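Peptidoglycan D,D-transpeptidase PbpA (PDB 3UN7) probably cross-links the peptidoglycan of the mycobacterial cell wall as a penicillin-binding D,D-transpeptidase and is probably required to regulate cell length. Local coordinates at residues A416-Q421 and A452-A457; D83-G88 and N349-V354; Q170-G173 and S178-T181. All coordinates share one frame; numbering follows the deposited sequence.

The three contacts lie in separate parts of PbpA. Contact 1 sets the C-terminal helix on the central sheet of the transpeptidase domain, contact 3 turns the chain back on helix 162-174, and contact 2 brings a segment of the N-terminal dimerisation region up to strand 349-352. Their centres lie 32 to 34 Å apart, and even the nearest atoms of contacts 1 and 3 are about 17 Å from each other, across the chain's centre. In sequence, contact 3 falls between the two halves of contact 2, as does S193, the probable acyl-ester serine; contact 1 follows both. All three contacts lie away from that active site.

Contact 1: residues A416-Q421 and A452-A457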
loop_
_atom_site.group_PDB
_atom_site.type_symbol
_atom_site.label_atom_id
_atom_site.label_comp_id
_atom_site.label_asym_id
_atom_site.label_seq_id
_atom_site.Cartn_x
_atom_site.Cartn_y
_atom_site.Cartn_z
ATOM N N ALA A 416 -1.800 6.160 7.774
ATOM C CA ALA A 416 -2.850 6.794 8.574
ATOM C C ALA A 416 -4.121 5.988 8.634
ATOM O O ALA A 416 -4.335 5.087 7.830
ATOM C CB ALA A 416 -3.147 8.211 8.046
ATOM N N PHE A 417 -4.944 6.296 9.628
ATOM C CA PHE A 417 -6.298 5.769 9.690
ATOM C C PHE A 417 -7.246 6.775 10.328
ATOM O O PHE A 417 -6.813 7.691 11.019
ATOM C CB PHE A 417 -6.341 4.382 10.354
ATOM C CG PHE A 417 -5.837 4.347 11.762
ATOM C CD1 PHE A 417 -6.717 4.523 12.829
ATOM C CD2 PHE A 417 -4.487 4.080 12.033
ATOM C CE1 PHE A 417 -6.255 4.455 14.149
ATOM C CE2 PHE A 417 -4.023 4.008 13.347
ATOM C CZ PHE A 417 -4.909 4.196 14.406
ATOM N N ALA A 418 -8.538 6.617 10.063
ATOM C CA ALA A 418 -9.535 7.585 10.485
ATOM C C ALA A 418 -10.933 6.977 10.341
ATOM O O ALA A 418 -11.105 6.058 9.558
ATOM C CB ALA A 418 -9.423 8.862 9.629
ATOM N N PRO A 419 -11.926 7.458 11.129
ATOM C CA PRO A 419 -11.756 8.334 12.287
ATOM C C PRO A 419 -10.969 7.565 13.324
ATOM O O PRO A 419 -11.171 6.354 13.463
ATOM C CB PRO A 419 -13.195 8.552 12.785
ATOM C CG PRO A 419 -14.059 8.246 11.618
ATOM C CD PRO A 419 -13.346 7.138 10.901
ATOM N N ALA A 420 -10.065 8.230 14.034
ATOM C CA ALA A 420 -9.116 7.512 14.870
ATOM C C ALA A 420 -9.778 6.636 15.926
ATOM O O ALA A 420 -9.225 5.601 16.306
ATOM C CB ALA A 420 -8.125 8.480 15.526
ATOM N N GLN A 421 -10.951 7.047 16.399
ATOM C CA GLN A 421 -11.602 6.351 17.518
ATOM C C GLN A 421 -12.503 5.195 17.100
ATOM O O GLN A 421 -12.865 4.361 17.938
ATOM C CB GLN A 421 -12.371 7.326 18.397
ATOM C CG GLN A 421 -11.495 8.055 19.381
ATOM C CD GLN A 421 -12.244 9.089 20.177
ATOM O OE1 GLN A 421 -12.120 10.284 19.922
ATOM N NE2 GLN A 421 -13.019 8.644 21.155
ATOM N N ALA A 452 -6.606 13.518 1.395
ATOM C CA ALA A 452 -7.601 13.546 0.292
ATOM C C ALA A 452 -8.231 12.168 0.093
ATOM O O ALA A 452 -9.401 12.047 -0.292
ATOM C CB ALA A 452 -6.955 14.002 -1.016
ATOM N N VAL A 453 -7.433 11.127 0.319
ATOM C CA VAL A 453 -7.896 9.751 0.159
ATOM C C VAL A 453 -8.857 9.387 1.289
ATOM O O VAL A 453 -9.929 8.808 1.044
ATOM C CB VAL A 453 -6.708 8.758 0.059
ATOM C CG1 VAL A 453 -7.185 7.337 0.103
ATOM C CG2 VAL A 453 -5.949 8.998 -1.230
ATOM N N ILE A 454 -8.478 9.745 2.516
ATOM C CA ILE A 454 -9.337 9.576 3.686
ATOM C C ILE A 454 -10.653 10.349 3.532
ATOM O O ILE A 454 -11.729 9.815 3.814
ATOM C CB ILE A 454 -8.604 9.984 4.992
ATOM C CG1 ILE A 454 -7.466 9.004 5.262
ATOM C CG2 ILE A 454 -9.595 10.024 6.170
ATOM C CD1 ILE A 454 -6.418 9.474 6.295
ATOM N N GLU A 455 -10.560 11.594 3.068
ATOM C CA GLU A 455 -11.749 12.427 2.870
ATOM C C GLU A 455 -12.710 11.730 1.915
ATOM O O GLU A 455 -13.904 11.644 2.198
ATOM C CB GLU A 455 -11.371 13.809 2.338
ATOM C CG GLU A 455 -12.555 14.784 2.216
ATOM C CD GLU A 455 -12.108 16.228 2.018
ATOM O OE1 GLU A 455 -10.923 16.542 2.316
ATOM O OE2 GLU A 455 -12.948 17.056 1.579
ATOM N N ALA A 456 -12.175 11.215 0.808
ATOM C CA ALA A 456 -12.979 10.518 -0.202
ATOM C C ALA A 456 -13.649 9.286 0.395
ATOM O O ALA A 456 -14.838 9.031 0.155
ATOM C CB ALA A 456 -12.119 10.136 -1.393
ATOM N N ALA A 457 -12.890 8.536 1.189
ATOM C CA ALA A 457 -13.406 7.352 1.890
ATOM C C ALA A 457 -14.550 7.648 2.857
ATOM O O ALA A 457 -15.469 6.845 3.001
ATOM C CB ALA A 457 -12.265 6.636 2.628
#
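I454 overlaps two alanines with separate branches: its CD1 methyl reaches A416 CB at 3.9 Å, while its CG2 methyl meets A418 CB at 3.7 Å. The contact lays the C-terminal helix 446-458 on strand 411-418, part of the five-stranded antiparallel sheet of the transpeptidase domain, whose family belongs to the beta-lactamase clan. A416 and A418, two residues apart in an extended strand, turn their methyls to the helix, and these small side chains let a beta-branched isoleucine lie across both. With CG2 anti to the backbone N, the short branch is directed at A418; the longer branch, almost fully extended at chi2 (164°), carries CD1 to A416. I454 also touches V427 on the adjacent strand 425-431, so its apolar surface spans two strands.

Between the alanines, F417 points the other way and packs on T371 and M374 of helix 364-379, which covers the opposite face. A large aromatic suits that side, where its broad ring can lie against helix 364-379. Beyond A418 the strand ends at a cis peptide bond before P419, and the chain curls round so that the carbonyl oxygen A420 O lies in the plane of the F417 ring, at its edge.

Contact 2: residues D83-G88 and N349-V354; sequences DRRLFG and NISTTV
A classic beta bulge, formed where I350 and S351 both face L342, presents its two side chains to R85. The CG2 methyl of I350 lies over one face of the R85 guanidinium, 3.6 Å above its plane and displaced from the centre of the group, and also touches R85 CD at 3.7 Å. Isoleucine suits this place because a beta-branched methyl can cover both the apolar shaft and the flat charged end of an arginine. The packing brings a segment of the dimerisation region against strand 349-352, an edge strand of the mixed sheet. S351 brings its CB obliquely to within 4.0 Å of R85 NH1. Nearby, L86 CD2 approaches I350 CG1 more loosely, at 4.3 Å.

What holds the guanidinium steady is D83, the first residue of an Asx turn leading toward helix 87-96. D83 OD2 accepts from the backbone N of R85 on the anti side and from R85 NE on the syn side, the latter at 2.8 Å and almost straight (176°). The bend at chi3 (-63°) folds the arginine chain back so that NE and NH2 face the acid side-on. R85 NH2 reaches D83 OD1 at 2.8 Å, meeting it from above the carboxylate plane.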
loop_
_atom_site.group_PDB
_atom_site.type_symbol
_atom_site.label_atom_id
_atom_site.label_comp_id
_atom_site.label_asym_id
_atom_site.label_seq_id
_atom_site.Cartn_x
_atom_site.Cartn_y
_atom_site.Cartn_z
ATOM N N ASP A 83 -14.202 -21.537 -16.007
ATOM C CA ASP A 83 -14.302 -21.991 -14.625
ATOM C C ASP A 83 -15.322 -23.122 -14.497
ATOM O O ASP A 83 -16.399 -23.055 -15.087
ATOM C CB ASP A 83 -14.687 -20.838 -13.698
ATOM C CG ASP A 83 -14.430 -21.156 -12.241
ATOM O OD1 ASP A 83 -13.409 -20.694 -11.697
ATOM O OD2 ASP A 83 -15.238 -21.885 -11.632
ATOM N N ARG A 84 -14.952 -24.147 -13.729
ATOM C CA ARG A 84 -15.791 -25.328 -13.471
ATOM C C ARG A 84 -17.169 -24.946 -12.935
ATOM O O ARG A 84 -18.180 -25.575 -13.277
ATOM C CB ARG A 84 -15.103 -26.263 -12.459
ATOM C CG ARG A 84 -13.800 -26.865 -12.950
ATOM C CD ARG A 84 -13.254 -27.961 -12.026
ATOM N NE ARG A 84 -12.252 -28.728 -12.757
ATOM C CZ ARG A 84 -12.406 -29.975 -13.184
ATOM N NH1 ARG A 84 -13.506 -30.659 -12.907
ATOM N NH2 ARG A 84 -11.431 -30.549 -13.866
ATOM N N ARG A 85 -17.194 -23.917 -12.091
ATOM C CA ARG A 85 -18.435 -23.436 -11.482
ATOM C C ARG A 85 -19.420 -22.877 -12.516
ATOM O O ARG A 85 -20.630 -22.817 -12.264
ATOM C CB ARG A 85 -18.125 -22.418 -10.387
ATOM C CG ARG A 85 -17.405 -23.050 -9.178
ATOM C CD ARG A 85 -16.730 -22.038 -8.270
ATOM N NE ARG A 85 -15.664 -21.298 -8.941
ATOM C CZ ARG A 85 -14.867 -20.417 -8.343
ATOM N NH1 ARG A 85 -14.990 -20.154 -7.044
ATOM N NH2 ARG A 85 -13.933 -19.795 -9.045
ATOM N N LEU A 86 -18.888 -22.520 -13.688
ATOM C CA LEU A 86 -19.640 -21.877 -14.764
ATOM C C LEU A 86 -20.006 -22.816 -15.879
ATOM O O LEU A 86 -20.901 -22.520 -16.672
ATOM C CB LEU A 86 -18.816 -20.747 -15.382
ATOM C CG LEU A 86 -18.697 -19.464 -14.583
ATOM C CD1 LEU A 86 -17.660 -18.547 -15.225
ATOM C CD2 LEU A 86 -20.062 -18.800 -14.491
ATOM N N PHE A 87 -19.317 -23.947 -15.956
ATOM C CA PHE A 87 -19.431 -24.796 -17.137
ATOM C C PHE A 87 -20.816 -25.402 -17.401
ATOM O O PHE A 87 -21.082 -25.882 -18.504
ATOM C CB PHE A 87 -18.319 -25.849 -17.186
ATOM C CG PHE A 87 -17.725 -26.002 -18.550
ATOM C CD1 PHE A 87 -18.002 -27.125 -19.322
ATOM C CD2 PHE A 87 -16.927 -24.993 -19.086
ATOM C CE1 PHE A 87 -17.477 -27.254 -20.596
ATOM C CE2 PHE A 87 -16.395 -25.106 -20.363
ATOM C CZ PHE A 87 -16.668 -26.242 -21.118
ATOM N N GLY A 88 -21.696 -25.357 -16.407
ATOM C CA GLY A 88 -23.107 -25.689 -16.615
ATOM C C GLY A 88 -23.792 -24.658 -17.503
ATOM O O GLY A 88 -24.632 -25.004 -18.342
ATOM N N ASN A 349 -24.788 -15.594 -8.066
ATOM C CA ASN A 349 -23.612 -15.705 -7.215
ATOM C C ASN A 349 -22.844 -17.023 -7.447
ATOM O O ASN A 349 -23.451 -18.096 -7.562
ATOM C CB ASN A 349 -24.053 -15.580 -5.761
ATOM C CG ASN A 349 -22.915 -15.666 -4.794
ATOM O OD1 ASN A 349 -22.013 -14.828 -4.797
ATOM N ND2 ASN A 349 -22.963 -16.665 -3.925
ATOM N N ILE A 350 -21.519 -16.926 -7.542
ATOM C CA ILE A 350 -20.648 -18.104 -7.662
ATOM C C ILE A 350 -19.853 -18.251 -6.379
ATOM O O ILE A 350 -19.803 -19.336 -5.788
ATOM C CB ILE A 350 -19.706 -18.007 -8.906
ATOM C CG1 ILE A 350 -20.355 -18.600 -10.162
ATOM C CG2 ILE A 350 -18.432 -18.805 -8.704
ATOM C CD1 ILE A 350 -21.795 -18.256 -10.415
ATOM N N SER A 351 -19.258 -17.141 -5.943
ATOM C CA SER A 351 -18.480 -17.083 -4.717
ATOM C C SER A 351 -18.580 -15.685 -4.096
ATOM O O SER A 351 -18.639 -14.688 -4.816
ATOM C CB SER A 351 -17.011 -17.381 -5.024
ATOM O OG SER A 351 -16.320 -17.654 -3.828
ATOM N N THR A 352 -18.591 -15.629 -2.766
ATOM C CA THR A 352 -18.519 -14.369 -2.016
ATOM C C THR A 352 -17.362 -14.465 -1.012
ATOM O O THR A 352 -17.282 -15.422 -0.235
ATOM C CB THR A 352 -19.819 -14.105 -1.216
ATOM O OG1 THR A 352 -20.955 -14.143 -2.088
ATOM C CG2 THR A 352 -19.761 -12.757 -0.499
ATOM N N THR A 353 -16.460 -13.494 -1.033
ATOM C CA THR A 353 -15.323 -13.532 -0.130
ATOM C C THR A 353 -15.788 -13.285 1.310
ATOM O O THR A 353 -16.619 -12.414 1.550
ATOM C CB THR A 353 -14.257 -12.511 -0.547
ATOM O OG1 THR A 353 -13.947 -12.705 -1.932
ATOM C CG2 THR A 353 -12.994 -12.682 0.276
ATOM N N VAL A 354 -15.290 -14.089 2.249
ATOM C CA VAL A 354 -15.574 -13.890 3.671
ATOM C C VAL A 354 -14.329 -13.317 4.340
ATOM O O VAL A 354 -13.228 -13.771 4.077
ATOM C CB VAL A 354 -16.040 -15.214 4.363
ATOM C CG1 VAL A 354 -15.086 -16.372 4.054
ATOM C CG2 VAL A 354 -16.180 -15.034 5.876
#

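Contact 3: residues Q170-G173 and S178-T181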
loop_
_atom_site.group_PDB
_atom_site.type_symbol
_atom_site.label_atom_id
_atom_site.label_comp_id
_atom_site.label_asym_id
_atom_site.label_seq_id
_atom_site.Cartn_x
_atom_site.Cartn_y
_atom_site.Cartn_z
ATOM N N GLN A 170 7.393 -2.326 -26.047
ATOM C CA GLN A 170 8.784 -1.854 -26.093
ATOM C C GLN A 170 8.949 -0.492 -25.407
ATOM O O GLN A 170 9.888 -0.303 -24.617
ATOM C CB GLN A 170 9.266 -1.829 -27.554
ATOM C CG GLN A 170 10.596 -1.127 -27.816
ATOM C CD GLN A 170 10.417 0.174 -28.586
ATOM O OE1 GLN A 170 9.379 0.841 -28.484
ATOM N NE2 GLN A 170 11.424 0.536 -29.370
ATOM N N ARG A 171 8.032 0.438 -25.692
ATOM C CA ARG A 171 8.002 1.746 -25.017
ATOM C C ARG A 171 7.896 1.607 -23.491
ATOM O O ARG A 171 8.631 2.256 -22.759
ATOM C CB ARG A 171 6.850 2.621 -25.542
ATOM C CG ARG A 171 7.026 3.185 -26.960
ATOM C CD ARG A 171 5.815 4.048 -27.368
ATOM N NE ARG A 171 4.930 3.411 -28.360
ATOM C CZ ARG A 171 3.645 3.114 -28.164
ATOM N NH1 ARG A 171 3.055 3.379 -27.002
ATOM N NH2 ARG A 171 2.938 2.549 -29.139
ATOM N N LEU A 172 6.989 0.756 -23.020
ATOM C CA LEU A 172 6.768 0.572 -21.582
ATOM C C LEU A 172 7.954 -0.124 -20.917
ATOM O O LEU A 172 8.364 0.235 -19.809
ATOM C CB LEU A 172 5.458 -0.207 -21.323
ATOM C CG LEU A 172 4.143 0.496 -21.711
ATOM C CD1 LEU A 172 2.917 -0.427 -21.646
ATOM C CD2 LEU A 172 3.909 1.756 -20.885
ATOM N N GLY A 173 8.515 -1.105 -21.612
ATOM C CA GLY A 173 9.669 -1.844 -21.116
ATOM C C GLY A 173 10.927 -1.007 -20.985
ATOM O O GLY A 173 11.741 -1.230 -20.079
ATOM N N SER A 178 9.213 2.746 -15.324
ATOM C CA SER A 178 8.515 1.452 -15.225
ATOM C C SER A 178 7.020 1.548 -14.879
ATOM O O SER A 178 6.590 1.092 -13.829
ATOM C CB SER A 178 9.237 0.524 -14.234
ATOM O OG SER A 178 8.754 -0.802 -14.390
ATOM N N PRO A 179 6.215 2.139 -15.769
ATOM C CA PRO A 179 4.778 2.290 -15.453
ATOM C C PRO A 179 4.007 0.966 -15.394
ATOM O O PRO A 179 2.933 0.910 -14.807
ATOM C CB PRO A 179 4.264 3.198 -16.563
ATOM C CG PRO A 179 5.215 3.005 -17.679
ATOM C CD PRO A 179 6.553 2.680 -17.097
ATOM N N LEU A 180 4.572 -0.100 -15.958
ATOM C CA LEU A 180 3.976 -1.422 -15.836
ATOM C C LEU A 180 4.008 -1.938 -14.397
ATOM O O LEU A 180 3.196 -2.780 -14.006
ATOM C CB LEU A 180 4.673 -2.402 -16.788
ATOM C CG LEU A 180 4.288 -2.277 -18.274
ATOM C CD1 LEU A 180 5.208 -3.153 -19.118
ATOM C CD2 LEU A 180 2.827 -2.684 -18.511
ATOM N N THR A 181 4.967 -1.457 -13.610
ATOM C CA THR A 181 5.108 -1.920 -12.229
ATOM C C THR A 181 3.895 -1.490 -11.385
ATOM O O THR A 181 3.470 -0.320 -11.419
ATOM C CB THR A 181 6.450 -1.453 -11.609
ATOM O OG1 THR A 181 7.526 -1.896 -12.447
ATOM C CG2 THR A 181 6.661 -2.044 -10.212
#
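L172 and L180 cross at about a right angle in a helix-to-turn contact of the transpeptidase domain: helix 162-174 supplies L172, and the type I beta turn S178-T181, a few residues further on, supplies P179 and L180. Both leucines hold CG anti to their own carbonyl carbon (chi1 -66° for L172, -76° for L180). The root of one leucine meets the fork of the other, since L172 CB sits 3.7 Å from L180 CD1 and 3.9 Å from L180 CG. Farther out, L172 CD1 lies 3.9 Å from L180 CD2, so each methyl of L180 has its own partner on the helix residue. The other branch of L172 runs obliquely past the proline ring, and its CD2 methyl touches P179 CG at 3.7 Å. One leucine thus divides its fork between two neighbours.

Leucine, branched at CG, can straddle two partners from a helix, while proline's ring restrains its phi (-68°) near the value favoured at the second position of a type I turn. L180 at the third position is left to direct its side chain to the helix. Y152 lies against both leucines and extends the apolar patch. No hydrogen bond crosses between the segments, so the contact rests on apolar contacts alone.

The turn is tied down independently. T181 O accepts from S148 OG of strand 143-149, and S178 O accepts from R183 NH2. Within the turn, T181 N closes the loop with a hydrogen bond of 3.0 Å to S178 O.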